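Local coordinates for protein DR2417 (Deinococcus radiodurans, PDB 4XWW) that is a metal-dependent ribonuclease of the RNase J family that probably degrades RNA from the 5' end and takes part in RNA maturation, at residues A[40-45]-A[140-145]; A[103-108]-A[127-132]; A[237-242]-A[333-338]. All blocks are in the same frame, centred on the assembly; numbering follows the deposited sequence.

Contact 1 of 3, residues A[40-45]-A[140-145]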
ATOM      1  N   GLY A  40     -40.840 -15.531  -3.272  1.00 32.77           N
ATOM      2  CA  GLY A  40     -42.081 -15.049  -3.852  1.00 37.13           C
ATOM      3  C   GLY A  40     -42.019 -13.541  -3.964  1.00 37.19           C
ATOM      4  O   GLY A  40     -41.062 -13.003  -4.519  1.00 36.39           O
ATOM      5  N   ASP A  41     -43.016 -12.855  -3.411  1.00 33.97           N
ATOM      6  CA  ASP A  41     -43.031 -11.397  -3.478  1.00 42.96           C
ATOM      7  C   ASP A  41     -42.634 -10.745  -2.151  1.00 39.12           C
ATOM      8  O   ASP A  41     -43.052  -9.630  -1.841  1.00 36.94           O
ATOM      9  CB  ASP A  41     -44.402 -10.899  -3.923  1.00 47.89           C
ATOM     10  CG  ASP A  41     -44.644 -11.124  -5.409  1.00 53.17           C
ATOM     11  OD1 ASP A  41     -43.662 -11.359  -6.150  1.00 43.90           O
ATOM     12  OD2 ASP A  41     -45.817 -11.054  -5.837  1.00 53.61           O
ATOM     13  N   GLU A  42     -41.822 -11.447  -1.370  1.00 35.20           N
ATOM     14  CA  GLU A  42     -41.330 -10.899  -0.115  1.00 32.47           C
ATOM     15  C   GLU A  42     -39.815 -10.808  -0.127  1.00 32.90           C
ATOM     16  O   GLU A  42     -39.123 -11.717  -0.589  1.00 29.60           O
ATOM     17  CB  GLU A  42     -41.802 -11.740   1.077  1.00 30.98           C
ATOM     18  CG  GLU A  42     -43.324 -11.746   1.257  1.00 33.48           C
ATOM     19  CD  GLU A  42     -43.769 -12.557   2.469  1.00 40.49           C
ATOM     20  OE1 GLU A  42     -42.944 -13.316   3.022  1.00 38.23           O
ATOM     21  OE2 GLU A  42     -44.952 -12.438   2.867  1.00 39.12           O
ATOM     22  N   ILE A  43     -39.308  -9.703   0.402  1.00 28.73           N
ATOM     23  CA  ILE A  43     -37.876  -9.517   0.524  1.00 26.19           C
ATOM     24  C   ILE A  43     -37.478  -9.134   1.940  1.00 25.30           C
ATOM     25  O   ILE A  43     -38.114  -8.297   2.563  1.00 28.65           O
ATOM     26  CB  ILE A  43     -37.372  -8.436  -0.462  1.00 29.34           C
ATOM     27  CG1 ILE A  43     -37.340  -9.015  -1.880  1.00 32.95           C
ATOM     28  CG2 ILE A  43     -36.002  -7.915  -0.038  1.00 25.51           C
ATOM     29  CD1 ILE A  43     -37.125  -7.972  -2.983  1.00 39.13           C
ATOM     30  N   VAL A  44     -36.414  -9.757   2.437  1.00 24.80           N
ATOM     31  CA  VAL A  44     -35.739  -9.304   3.644  1.00 23.31           C
ATOM     32  C   VAL A  44     -34.336  -8.872   3.242  1.00 23.37           C
ATOM     33  O   VAL A  44     -33.680  -9.568   2.467  1.00 22.36           O
ATOM     34  CB  VAL A  44     -35.672 -10.410   4.706  1.00 22.65           C
ATOM     35  CG1 VAL A  44     -35.014  -9.889   5.984  1.00 22.43           C
ATOM     36  CG2 VAL A  44     -37.078 -10.941   5.001  1.00 38.44           C
ATOM     37  N   VAL A  45     -33.880  -7.730   3.748  1.00 23.74           N
ATOM     38  CA  VAL A  45     -32.516  -7.258   3.441  1.00 21.76           C
ATOM     39  C   VAL A  45     -31.650  -7.335   4.693  1.00 20.74           C
ATOM     40  O   VAL A  45     -32.132  -7.103   5.802  1.00 24.35           O
ATOM     41  CB  VAL A  45     -32.519  -5.807   2.903  1.00 22.42           C
ATOM     42  CG1 VAL A  45     -31.120  -5.424   2.333  1.00 23.53           C
ATOM     43  CG2 VAL A  45     -33.578  -5.632   1.822  1.00 23.64           C
ATOM     44  N   PHE A 140     -40.870 -11.686   9.170  1.00 26.31           N
ATOM     45  CA  PHE A 140     -40.982 -10.812   8.000  1.00 28.75           C
ATOM     46  C   PHE A 140     -41.965 -11.432   7.013  1.00 31.15           C
ATOM     47  O   PHE A 140     -41.660 -12.450   6.392  1.00 35.97           O
ATOM     48  CB  PHE A 140     -39.625 -10.596   7.292  1.00 28.91           C
ATOM     49  CG  PHE A 140     -38.522 -10.104   8.180  1.00 25.43           C
ATOM     50  CD1 PHE A 140     -38.285  -8.743   8.336  1.00 23.71           C
ATOM     51  CD2 PHE A 140     -37.688 -10.998   8.829  1.00 25.67           C
ATOM     52  CE1 PHE A 140     -37.260  -8.284   9.166  1.00 25.06           C
ATOM     53  CE2 PHE A 140     -36.657 -10.550   9.643  1.00 27.13           C
ATOM     54  CZ  PHE A 140     -36.441  -9.190   9.810  1.00 23.95           C
ATOM     55  N   GLY A 141     -43.124 -10.810   6.848  1.00 37.88           N
ATOM     56  CA  GLY A 141     -44.171 -11.347   5.991  1.00 41.41           C
ATOM     57  C   GLY A 141     -44.536 -12.782   6.330  1.00 38.34           C
ATOM     58  O   GLY A 141     -44.405 -13.203   7.477  1.00 43.60           O
ATOM     59  N   GLN A 142     -44.991 -13.528   5.324  1.00 34.73           N
ATOM     60  CA  GLN A 142     -45.432 -14.906   5.510  1.00 32.43           C
ATOM     61  C   GLN A 142     -44.314 -15.935   5.500  1.00 36.87           C
ATOM     62  O   GLN A 142     -44.465 -17.008   6.090  1.00 37.41           O
ATOM     63  CB  GLN A 142     -46.433 -15.287   4.416  1.00 32.31           C
ATOM     64  CG  GLN A 142     -47.508 -14.259   4.174  1.00 53.63           C
ATOM     65  CD  GLN A 142     -48.336 -14.004   5.412  1.00 66.59           C
ATOM     66  OE1 GLN A 142     -48.998 -14.909   5.927  1.00 68.43           O
ATOM     67  NE2 GLN A 142     -48.294 -12.773   5.910  1.00 69.76           N
ATOM     68  N   SER A 143     -43.204 -15.615   4.828  1.00 31.05           N
ATOM     69  CA  SER A 143     -42.237 -16.626   4.415  1.00 30.18           C
ATOM     70  C   SER A 143     -40.962 -16.680   5.253  1.00 32.02           C
ATOM     71  O   SER A 143     -40.216 -17.653   5.177  1.00 40.13           O
ATOM     72  CB  SER A 143     -41.844 -16.404   2.943  1.00 34.35           C
ATOM     73  OG  SER A 143     -42.949 -16.575   2.071  1.00 38.55           O
ATOM     74  N   PHE A 144     -40.718 -15.637   6.041  1.00 32.70           N
ATOM     75  CA  PHE A 144     -39.443 -15.486   6.732  1.00 27.66           C
ATOM     76  C   PHE A 144     -39.571 -15.329   8.242  1.00 26.49           C
ATOM     77  O   PHE A 144     -40.368 -14.518   8.727  1.00 27.94           O
ATOM     78  CB  PHE A 144     -38.691 -14.265   6.197  1.00 27.19           C
ATOM     79  CG  PHE A 144     -38.256 -14.383   4.772  1.00 27.69           C
ATOM     80  CD1 PHE A 144     -37.158 -15.154   4.434  1.00 33.86           C
ATOM     81  CD2 PHE A 144     -38.908 -13.679   3.776  1.00 30.12           C
ATOM     82  CE1 PHE A 144     -36.736 -15.244   3.119  1.00 33.62           C
ATOM     83  CE2 PHE A 144     -38.489 -13.762   2.458  1.00 34.91           C
ATOM     84  CZ  PHE A 144     -37.400 -14.544   2.133  1.00 29.42           C
ATOM     85  N   VAL A 145     -38.762 -16.090   8.972  1.00 24.92           N
ATOM     86  CA  VAL A 145     -38.529 -15.838  10.389  1.00 24.61           C
ATOM     87  C   VAL A 145     -37.028 -15.818  10.662  1.00 26.27           C
ATOM     88  O   VAL A 145     -36.299 -16.720  10.218  1.00 27.15           O
ATOM     89  CB  VAL A 145     -39.205 -16.890  11.278  1.00 31.59           C
ATOM     90  CG1 VAL A 145     -38.840 -16.665  12.736  1.00 28.31           C
ATOM     91  CG2 VAL A 145     -40.720 -16.868  11.073  1.00 33.83           C
TER
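Strand 42-45 faces the hairpin segment 140-145 without any backbone ladder between them: the nearest CA atoms, Glu42 to Gly141, are 6.7 Å apart, and side chains fill the gap. Glu42 crosses it with its carboxylate, which takes two adjacent amides of the turn. Its OE2 accepts from Gln142 N at 2.7 Å in an almost straight bond, and its OE1 accepts from Ser143 N at 2.9 Å along a more bent path (143°); both oxygens use their syn lone pairs. The chain reaches that far because it runs extended beyond CG (chi2 -178°). A glutamate suits the place, since two oxygens match two neighbouring N-H groups, while Gly141, with positive phi, keeps a bare CA beside OE2 where a CB would collide.

Deeper in, Val44 divides its two methyls between two phenyl rings. CG1 sits squarely over the face of Phe140, 3.9 Å from the ring centroid, and CG2 lies over the face of Phe144 while also pressing on Phe140 CB at 3.4 Å. A beta-branched residue can serve both rings at once. Phe140 also meets Tyr106 at about a right angle, and Phe144 leans on Tyr39. The turn links strands 137-140 and 144-150 as a beta-hairpin, and its packing against strand 42-46 joins the two sheets of the metallo-beta-lactamase sandwich.

Contact 2 of 3, residues A[103-108]-A[127-132]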
ATOM      1  N   VAL A 103     -39.543   0.785   6.521  1.00 31.69           N
ATOM      2  CA  VAL A 103     -39.828  -0.613   6.837  1.00 30.59           C
ATOM      3  C   VAL A 103     -39.208  -0.933   8.195  1.00 30.18           C
ATOM      4  O   VAL A 103     -38.325  -0.207   8.667  1.00 30.43           O
ATOM      5  CB  VAL A 103     -39.261  -1.579   5.745  1.00 31.30           C
ATOM      6  CG1 VAL A 103     -39.876  -1.271   4.384  1.00 36.51           C
ATOM      7  CG2 VAL A 103     -37.711  -1.507   5.682  1.00 26.83           C
ATOM      8  N   PRO A 104     -39.660  -2.023   8.836  1.00 27.11           N
ATOM      9  CA  PRO A 104     -39.039  -2.341  10.124  1.00 26.89           C
ATOM     10  C   PRO A 104     -37.554  -2.724   9.998  1.00 32.45           C
ATOM     11  O   PRO A 104     -37.155  -3.473   9.094  1.00 25.38           O
ATOM     12  CB  PRO A 104     -39.892  -3.518  10.642  1.00 27.38           C
ATOM     13  CG  PRO A 104     -41.237  -3.329   9.965  1.00 31.51           C
ATOM     14  CD  PRO A 104     -40.865  -2.841   8.589  1.00 36.59           C
ATOM     15  N   VAL A 105     -36.745  -2.161  10.898  1.00 25.03           N
ATOM     16  CA  VAL A 105     -35.302  -2.375  10.920  1.00 25.79           C
ATOM     17  C   VAL A 105     -34.884  -2.938  12.276  1.00 27.53           C
ATOM     18  O   VAL A 105     -34.997  -2.259  13.294  1.00 27.16           O
ATOM     19  CB  VAL A 105     -34.549  -1.060  10.644  1.00 24.87           C
ATOM     20  CG1 VAL A 105     -33.045  -1.270  10.635  1.00 24.49           C
ATOM     21  CG2 VAL A 105     -35.023  -0.434   9.327  1.00 25.48           C
ATOM     22  N   TYR A 106     -34.407  -4.178  12.281  1.00 21.83           N
ATOM     23  CA  TYR A 106     -34.092  -4.888  13.520  1.00 21.65           C
ATOM     24  C   TYR A 106     -32.605  -4.939  13.837  1.00 24.15           C
ATOM     25  O   TYR A 106     -31.784  -5.210  12.957  1.00 22.95           O
ATOM     26  CB  TYR A 106     -34.622  -6.320  13.452  1.00 23.72           C
ATOM     27  CG  TYR A 106     -36.133  -6.368  13.384  1.00 27.47           C
ATOM     28  CD1 TYR A 106     -36.901  -6.401  14.545  1.00 25.78           C
ATOM     29  CD2 TYR A 106     -36.789  -6.351  12.162  1.00 28.13           C
ATOM     30  CE1 TYR A 106     -38.291  -6.432  14.481  1.00 24.44           C
ATOM     31  CE2 TYR A 106     -38.177  -6.375  12.093  1.00 28.74           C
ATOM     32  CZ  TYR A 106     -38.922  -6.411  13.255  1.00 29.36           C
ATOM     33  OH  TYR A 106     -40.305  -6.445  13.184  1.00 30.92           O
ATOM     34  N   GLY A 107     -32.247  -4.693  15.093  1.00 22.05           N
ATOM     35  CA  GLY A 107     -30.854  -4.853  15.479  1.00 21.10           C
ATOM     36  C   GLY A 107     -30.640  -4.780  16.977  1.00 21.10           C
ATOM     37  O   GLY A 107     -31.541  -4.404  17.712  1.00 24.59           O
ATOM     38  N   LEU A 108     -29.429  -5.107  17.431  1.00 21.09           N
ATOM     39  CA  LEU A 108     -29.138  -5.052  18.871  1.00 22.46           C
ATOM     40  C   LEU A 108     -28.843  -3.610  19.337  1.00 25.66           C
ATOM     41  O   LEU A 108     -28.638  -2.728  18.505  1.00 22.18           O
ATOM     42  CB  LEU A 108     -27.991  -6.012  19.196  1.00 21.13           C
ATOM     43  CG  LEU A 108     -28.536  -7.435  19.342  1.00 28.70           C
ATOM     44  CD1 LEU A 108     -28.376  -8.215  18.057  1.00 26.51           C
ATOM     45  CD2 LEU A 108     -27.910  -8.172  20.525  1.00 40.27           C
ATOM     46  N   VAL A 127     -37.421   6.594  10.718  1.00 40.50           N
ATOM     47  CA  VAL A 127     -36.923   5.244  10.485  1.00 36.05           C
ATOM     48  C   VAL A 127     -37.390   4.344  11.629  1.00 37.75           C
ATOM     49  O   VAL A 127     -37.255   4.689  12.804  1.00 38.44           O
ATOM     50  CB  VAL A 127     -35.396   5.184  10.371  1.00 41.35           C
ATOM     51  CG1 VAL A 127     -34.934   3.737  10.263  1.00 34.30           C
ATOM     52  CG2 VAL A 127     -34.924   5.984   9.155  1.00 40.30           C
ATOM     53  N   ASP A 128     -37.943   3.196  11.264  1.00 32.61           N
ATOM     54  CA  ASP A 128     -38.550   2.275  12.213  1.00 35.41           C
ATOM     55  C   ASP A 128     -37.515   1.310  12.799  1.00 36.44           C
ATOM     56  O   ASP A 128     -37.457   0.139  12.413  1.00 27.68           O
ATOM     57  CB  ASP A 128     -39.671   1.518  11.502  1.00 34.81           C
ATOM     58  CG  ASP A 128     -40.540   0.717  12.441  1.00 33.19           C
ATOM     59  OD1 ASP A 128     -40.324   0.740  13.666  1.00 30.02           O
ATOM     60  OD2 ASP A 128     -41.461   0.071  11.919  1.00 33.51           O
ATOM     61  N   LEU A 129     -36.694   1.809  13.723  1.00 26.36           N
ATOM     62  CA  LEU A 129     -35.722   0.963  14.409  1.00 25.12           C
ATOM     63  C   LEU A 129     -36.359   0.152  15.547  1.00 25.05           C
ATOM     64  O   LEU A 129     -37.046   0.700  16.412  1.00 31.14           O
ATOM     65  CB  LEU A 129     -34.553   1.813  14.943  1.00 27.25           C
ATOM     66  CG  LEU A 129     -33.793   2.662  13.915  1.00 29.62           C
ATOM     67  CD1 LEU A 129     -32.655   3.485  14.560  1.00 27.29           C
ATOM     68  CD2 LEU A 129     -33.196   1.765  12.865  1.00 24.04           C
ATOM     69  N   ARG A 130     -36.133  -1.159  15.519  1.00 24.85           N
ATOM     70  CA  ARG A 130     -36.687  -2.087  16.495  1.00 26.26           C
ATOM     71  C   ARG A 130     -35.610  -2.931  17.160  1.00 26.57           C
ATOM     72  O   ARG A 130     -34.921  -3.719  16.515  1.00 25.33           O
ATOM     73  CB  ARG A 130     -37.718  -2.994  15.833  1.00 27.47           C
ATOM     74  CG  ARG A 130     -38.879  -2.237  15.261  1.00 25.55           C
ATOM     75  CD  ARG A 130     -39.811  -3.165  14.525  1.00 26.05           C
ATOM     76  NE  ARG A 130     -40.919  -2.437  13.925  1.00 27.04           N
ATOM     77  CZ  ARG A 130     -42.022  -3.006  13.462  1.00 27.67           C
ATOM     78  NH1 ARG A 130     -42.175  -4.324  13.538  1.00 32.46           N
ATOM     79  NH2 ARG A 130     -42.969  -2.260  12.924  1.00 28.85           N
ATOM     80  N   GLU A 131     -35.491  -2.776  18.468  1.00 31.50           N
ATOM     81  CA  GLU A 131     -34.462  -3.468  19.226  1.00 28.01           C
ATOM     82  C   GLU A 131     -34.757  -4.954  19.405  1.00 31.51           C
ATOM     83  O   GLU A 131     -35.888  -5.346  19.730  1.00 29.08           O
ATOM     84  CB  GLU A 131     -34.296  -2.799  20.589  1.00 31.12           C
ATOM     85  CG  GLU A 131     -33.159  -3.359  21.409  1.00 42.67           C
ATOM     86  CD  GLU A 131     -33.014  -2.656  22.742  1.00 52.10           C
ATOM     87  OE1 GLU A 131     -32.806  -1.423  22.744  1.00 58.07           O
ATOM     88  OE2 GLU A 131     -33.117  -3.337  23.782  1.00 47.60           O
ATOM     89  N   VAL A 132     -33.729  -5.774  19.207  1.00 24.05           N
ATOM     90  CA  VAL A 132     -33.801  -7.181  19.557  1.00 25.53           C
ATOM     91  C   VAL A 132     -32.681  -7.530  20.521  1.00 22.60           C
ATOM     92  O   VAL A 132     -31.801  -6.718  20.803  1.00 26.45           O
ATOM     93  CB  VAL A 132     -33.713  -8.102  18.320  1.00 22.37           C
ATOM     94  CG1 VAL A 132     -34.934  -7.928  17.421  1.00 26.80           C
ATOM     95  CG2 VAL A 132     -32.405  -7.878  17.539  1.00 23.27           C
TER
HETATM   96  O   HOH W   1     -37.666   2.341   8.494  1.00 33.89           O
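Arg130 lays its guanidinium over a proline: Pro104 CB lies 3.5 Å above the plane, over the centre of the group, while the edges of the same group are used for polar bonds. NH1 donates to Tyr106 OH at 2.8 Å, bent (132°) and tilted out of the guanidinium plane, and NH2 forms a salt bridge with Asp128 OD2 at 3.0 Å. The CB and CG methylenes of proline offer a compact apolar surface to the cation, and arginine is long enough to run straight past the ring and bring its guanidinium to these partners: its chain is extended from CG to NE (chi2 175°), which lays CD beside Tyr106. Ring and guanidinium stand 83° apart, so the two side chains run together without stacking.

The two backbones pair as a parallel ladder. Val105 N donates to Asp128 O and Val105 O accepts from Arg130 N at 2.7 Å; Gly107 then repeats the pattern, receiving from Val132 N and giving to Arg130 O. This is the neighbouring-strand pairing of a right-handed beta-alpha-beta unit, strand 104-107, helix 109-122 and strand 128-131, at one edge of a sheet in the metallo-beta-lactamase domain. On the sheet face that carries Val105 and Leu129, their CG1 and CD2 meet at 3.8 Å, and Leu129 also touches Arg116 of the helix. Tyr106 and Arg130 share the other face, where the tyrosine ring also reaches Val132 CG1.

At the start of the pair a water takes over from direct bonding, donating to Val103 O at 2.6 Å and accepting from Asp128 N. At the other end Leu108, the N-cap residue of the helix, puts CD1 4.1 Å from Val132 CG2.

Contact 3 of 3, residues A[237-242]-A[333-338]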
ATOM      1  N   ARG A 237       7.813   3.810  31.816  1.00 27.46           N
ATOM      2  CA  ARG A 237       8.355   4.743  32.790  1.00 29.29           C
ATOM      3  C   ARG A 237       7.627   6.079  32.756  1.00 27.30           C
ATOM      4  O   ARG A 237       7.550   6.782  33.772  1.00 29.17           O
ATOM      5  CB  ARG A 237       9.856   4.951  32.524  1.00 30.14           C
ATOM      6  CG  ARG A 237      10.600   5.779  33.550  1.00 45.92           C
ATOM      7  CD  ARG A 237      12.052   5.969  33.112  1.00 47.68           C
ATOM      8  NE  ARG A 237      12.781   6.884  33.983  1.00 53.10           N
ATOM      9  CZ  ARG A 237      13.906   6.574  34.621  1.00 53.70           C
ATOM     10  NH1 ARG A 237      14.434   5.364  34.486  1.00 62.43           N
ATOM     11  NH2 ARG A 237      14.506   7.475  35.389  1.00 35.30           N
ATOM     12  N   GLY A 238       7.090   6.428  31.588  1.00 25.33           N
ATOM     13  CA  GLY A 238       6.514   7.749  31.407  1.00 28.11           C
ATOM     14  C   GLY A 238       5.073   7.699  30.918  1.00 29.00           C
ATOM     15  O   GLY A 238       4.323   6.778  31.234  1.00 23.56           O
ATOM     16  N   ARG A 239       4.687   8.700  30.133  1.00 27.22           N
ATOM     17  CA  ARG A 239       3.344   8.749  29.557  1.00 30.84           C
ATOM     18  C   ARG A 239       3.124   7.603  28.559  1.00 28.77           C
ATOM     19  O   ARG A 239       4.061   7.148  27.897  1.00 23.14           O
ATOM     20  CB  ARG A 239       3.109  10.096  28.860  1.00 23.68           C
ATOM     21  CG  ARG A 239       3.166  11.297  29.756  1.00 25.21           C
ATOM     22  CD  ARG A 239       2.638  12.538  29.036  1.00 27.22           C
ATOM     23  NE  ARG A 239       3.448  12.830  27.855  1.00 27.83           N
ATOM     24  CZ  ARG A 239       3.350  13.936  27.125  1.00 28.44           C
ATOM     25  NH1 ARG A 239       2.484  14.879  27.458  1.00 27.07           N
ATOM     26  NH2 ARG A 239       4.127  14.102  26.062  1.00 25.67           N
ATOM     27  N   VAL A 240       1.886   7.147  28.441  1.00 21.19           N
ATOM     28  CA  VAL A 240       1.514   6.143  27.444  1.00 19.94           C
ATOM     29  C   VAL A 240       0.421   6.718  26.556  1.00 20.97           C
ATOM     30  O   VAL A 240      -0.586   7.254  27.050  1.00 23.53           O
ATOM     31  CB  VAL A 240       1.023   4.817  28.087  1.00 22.08           C
ATOM     32  CG1 VAL A 240       0.548   3.809  27.027  1.00 20.59           C
ATOM     33  CG2 VAL A 240       2.083   4.217  28.990  1.00 21.84           C
ATOM     34  N   PHE A 241       0.633   6.598  25.251  1.00 19.08           N
ATOM     35  CA  PHE A 241      -0.376   6.871  24.241  1.00 18.80           C
ATOM     36  C   PHE A 241      -0.688   5.572  23.546  1.00 19.37           C
ATOM     37  O   PHE A 241       0.215   4.820  23.171  1.00 22.59           O
ATOM     38  CB  PHE A 241       0.102   7.909  23.219  1.00 20.35           C
ATOM     39  CG  PHE A 241       0.500   9.236  23.814  1.00 22.84           C
ATOM     40  CD1 PHE A 241       1.691   9.372  24.515  1.00 20.76           C
ATOM     41  CD2 PHE A 241      -0.297  10.356  23.646  1.00 22.20           C
ATOM     42  CE1 PHE A 241       2.062  10.604  25.063  1.00 23.61           C
ATOM     43  CE2 PHE A 241       0.069  11.585  24.171  1.00 22.41           C
ATOM     44  CZ  PHE A 241       1.244  11.709  24.891  1.00 24.90           C
ATOM     45  N   LEU A 242      -1.971   5.284  23.371  1.00 20.18           N
ATOM     46  CA  LEU A 242      -2.361   4.064  22.696  1.00 18.42           C
ATOM     47  C   LEU A 242      -3.435   4.387  21.659  1.00 18.72           C
ATOM     48  O   LEU A 242      -4.314   5.188  21.929  1.00 22.66           O
ATOM     49  CB  LEU A 242      -2.878   3.029  23.712  1.00 17.42           C
ATOM     50  CG  LEU A 242      -3.323   1.678  23.157  1.00 19.22           C
ATOM     51  CD1 LEU A 242      -3.067   0.589  24.206  1.00 22.17           C
ATOM     52  CD2 LEU A 242      -4.821   1.694  22.764  1.00 17.58           C
ATOM     53  N   ALA A 333       2.259  17.540  23.062  1.00 28.05           N
ATOM     54  CA  ALA A 333       3.486  17.339  22.304  1.00 29.25           C
ATOM     55  C   ALA A 333       4.242  16.099  22.775  1.00 33.70           C
ATOM     56  O   ALA A 333       4.570  15.981  23.951  1.00 31.69           O
ATOM     57  CB  ALA A 333       4.373  18.570  22.411  1.00 30.15           C
ATOM     58  N   LEU A 334       4.518  15.181  21.848  1.00 25.77           N
ATOM     59  CA  LEU A 334       5.309  13.993  22.159  1.00 23.90           C
ATOM     60  C   LEU A 334       6.748  14.360  22.508  1.00 24.50           C
ATOM     61  O   LEU A 334       7.253  15.407  22.088  1.00 25.39           O
ATOM     62  CB  LEU A 334       5.299  13.017  20.982  1.00 22.68           C
ATOM     63  CG  LEU A 334       3.931  12.397  20.669  1.00 21.84           C
ATOM     64  CD1 LEU A 334       4.054  11.324  19.617  1.00 23.17           C
ATOM     65  CD2 LEU A 334       3.289  11.822  21.914  1.00 21.75           C
ATOM     66  N   ARG A 335       7.405  13.495  23.280  1.00 24.08           N
ATOM     67  CA  ARG A 335       8.811  13.702  23.650  1.00 24.61           C
ATOM     68  C   ARG A 335       9.487  12.373  23.987  1.00 23.69           C
ATOM     69  O   ARG A 335       8.806  11.372  24.263  1.00 22.88           O
ATOM     70  CB  ARG A 335       8.927  14.675  24.834  1.00 29.09           C
ATOM     71  CG  ARG A 335       7.970  14.408  25.998  1.00 28.35           C
ATOM     72  CD  ARG A 335       8.233  15.385  27.159  1.00 28.38           C
ATOM     73  NE  ARG A 335       7.036  15.654  27.961  1.00 34.58           N
ATOM     74  CZ  ARG A 335       6.653  14.936  29.012  1.00 30.72           C
ATOM     75  NH1 ARG A 335       7.366  13.888  29.403  1.00 31.05           N
ATOM     76  NH2 ARG A 335       5.561  15.271  29.687  1.00 30.89           N
ATOM     77  N   ARG A 336      10.820  12.366  23.972  1.00 26.70           N
ATOM     78  CA  ARG A 336      11.574  11.185  24.388  1.00 30.07           C
ATOM     79  C   ARG A 336      11.136  10.746  25.769  1.00 25.17           C
ATOM     80  O   ARG A 336      11.093  11.562  26.678  1.00 26.99           O
ATOM     81  CB  ARG A 336      13.070  11.463  24.415  1.00 32.63           C
ATOM     82  CG  ARG A 336      13.791  11.087  23.167  1.00 42.16           C
ATOM     83  CD  ARG A 336      15.249  11.527  23.177  1.00 38.63           C
ATOM     84  NE  ARG A 336      15.538  12.194  21.915  1.00 29.82           N
ATOM     85  CZ  ARG A 336      15.698  11.547  20.770  1.00 32.98           C
ATOM     86  NH1 ARG A 336      15.624  10.225  20.745  1.00 27.21           N
ATOM     87  NH2 ARG A 336      15.950  12.219  19.655  1.00 46.67           N
ATOM     88  N   GLY A 337      10.838   9.461  25.928  1.00 26.68           N
ATOM     89  CA  GLY A 337      10.347   8.952  27.191  1.00 27.62           C
ATOM     90  C   GLY A 337       8.900   8.503  27.089  1.00 26.70           C
ATOM     91  O   GLY A 337       8.483   7.595  27.801  1.00 28.71           O
ATOM     92  N   ASP A 338       8.133   9.149  26.215  1.00 25.00           N
ATOM     93  CA  ASP A 338       6.778   8.682  25.900  1.00 21.92           C
ATOM     94  C   ASP A 338       6.789   7.299  25.269  1.00 22.54           C
ATOM     95  O   ASP A 338       7.723   6.934  24.547  1.00 28.96           O
ATOM     96  CB  ASP A 338       6.057   9.648  24.939  1.00 25.87           C
ATOM     97  CG  ASP A 338       5.694  10.984  25.590  1.00 24.13           C
ATOM     98  OD1 ASP A 338       5.600  11.037  26.831  1.00 23.49           O
ATOM     99  OD2 ASP A 338       5.535  11.998  24.871  1.00 23.29           O
TER
HETATM  100  O   HOH W   2       6.539   5.961  28.646  1.00 23.55           O
HETATM  101  O   HOH W   3       6.720  10.510  29.222  1.00 23.51           O
HETATM  102  O   HOH W   4       2.532  17.483  26.086  1.00 26.49           O
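Arg239 has the most surface buried here, and its guanidinium is held on both faces and along its edge. Asp338 grips it side-on: NE donates to OD1 at 3.0 Å, nearly straight, and NH2 to OD2 at 2.8 Å, completing a salt bridge. NH2 also gives a bond to Ala333 O at 2.9 Å, lying above that carbonyl's plane. The bend at chi3 (-61°) turns the guanidinium back alongside the carboxylate. Over one face lies Phe241 CZ, two residues further along the chain; against the opposite face stacks the guanidinium of Arg335, with centres 3.9 Å apart and planes 12° apart. Two like charges can probably tolerate this because Asp338 balances one and Asp303, in a salt bridge with Arg335 NH1, the other.

Asp338 does double duty, since its OD2 also accepts from Arg335 N at 2.9 Å and thereby closes its own loop, while a water joins its OD1 to Arg239 N. A short, two-oxygen side chain fits the task of serving both segments.

Phe241 adds the apolar side: Leu334 CD2 sits over its ring, 3.7 Å from the centroid, and both also pack on Leu324 of helix 320-326. The arrangement fastens the loop entering strand 339-342 to the start of the adjacent strand 240-243, the middle strand of the five-stranded parallel sheet of the beta-CASP domain.

Contacts 1 and 2 belong to the metallo-beta-lactamase domain, their centres about 16 Å apart, and the 103-108/127-132 pair falls within the chain span between 40-45 and 140-145. They share a sheet, in which strand 77-82 separates strand 42-46 from strand 104-107, and they touch directly where Phe140 CE1 meets Tyr106 CD2 at 3.6 Å. Contact 1 joins this sheet to its partner, whereas contact 2 builds its edge. Contact 3 comes later in the chain, in the parallel sheet of the beta-CASP domain, its centre about 55 Å from that of contact 1 and 44 Å from that of contact 2. Two of the three thus lie within one domain and the third within another; none bridges the two.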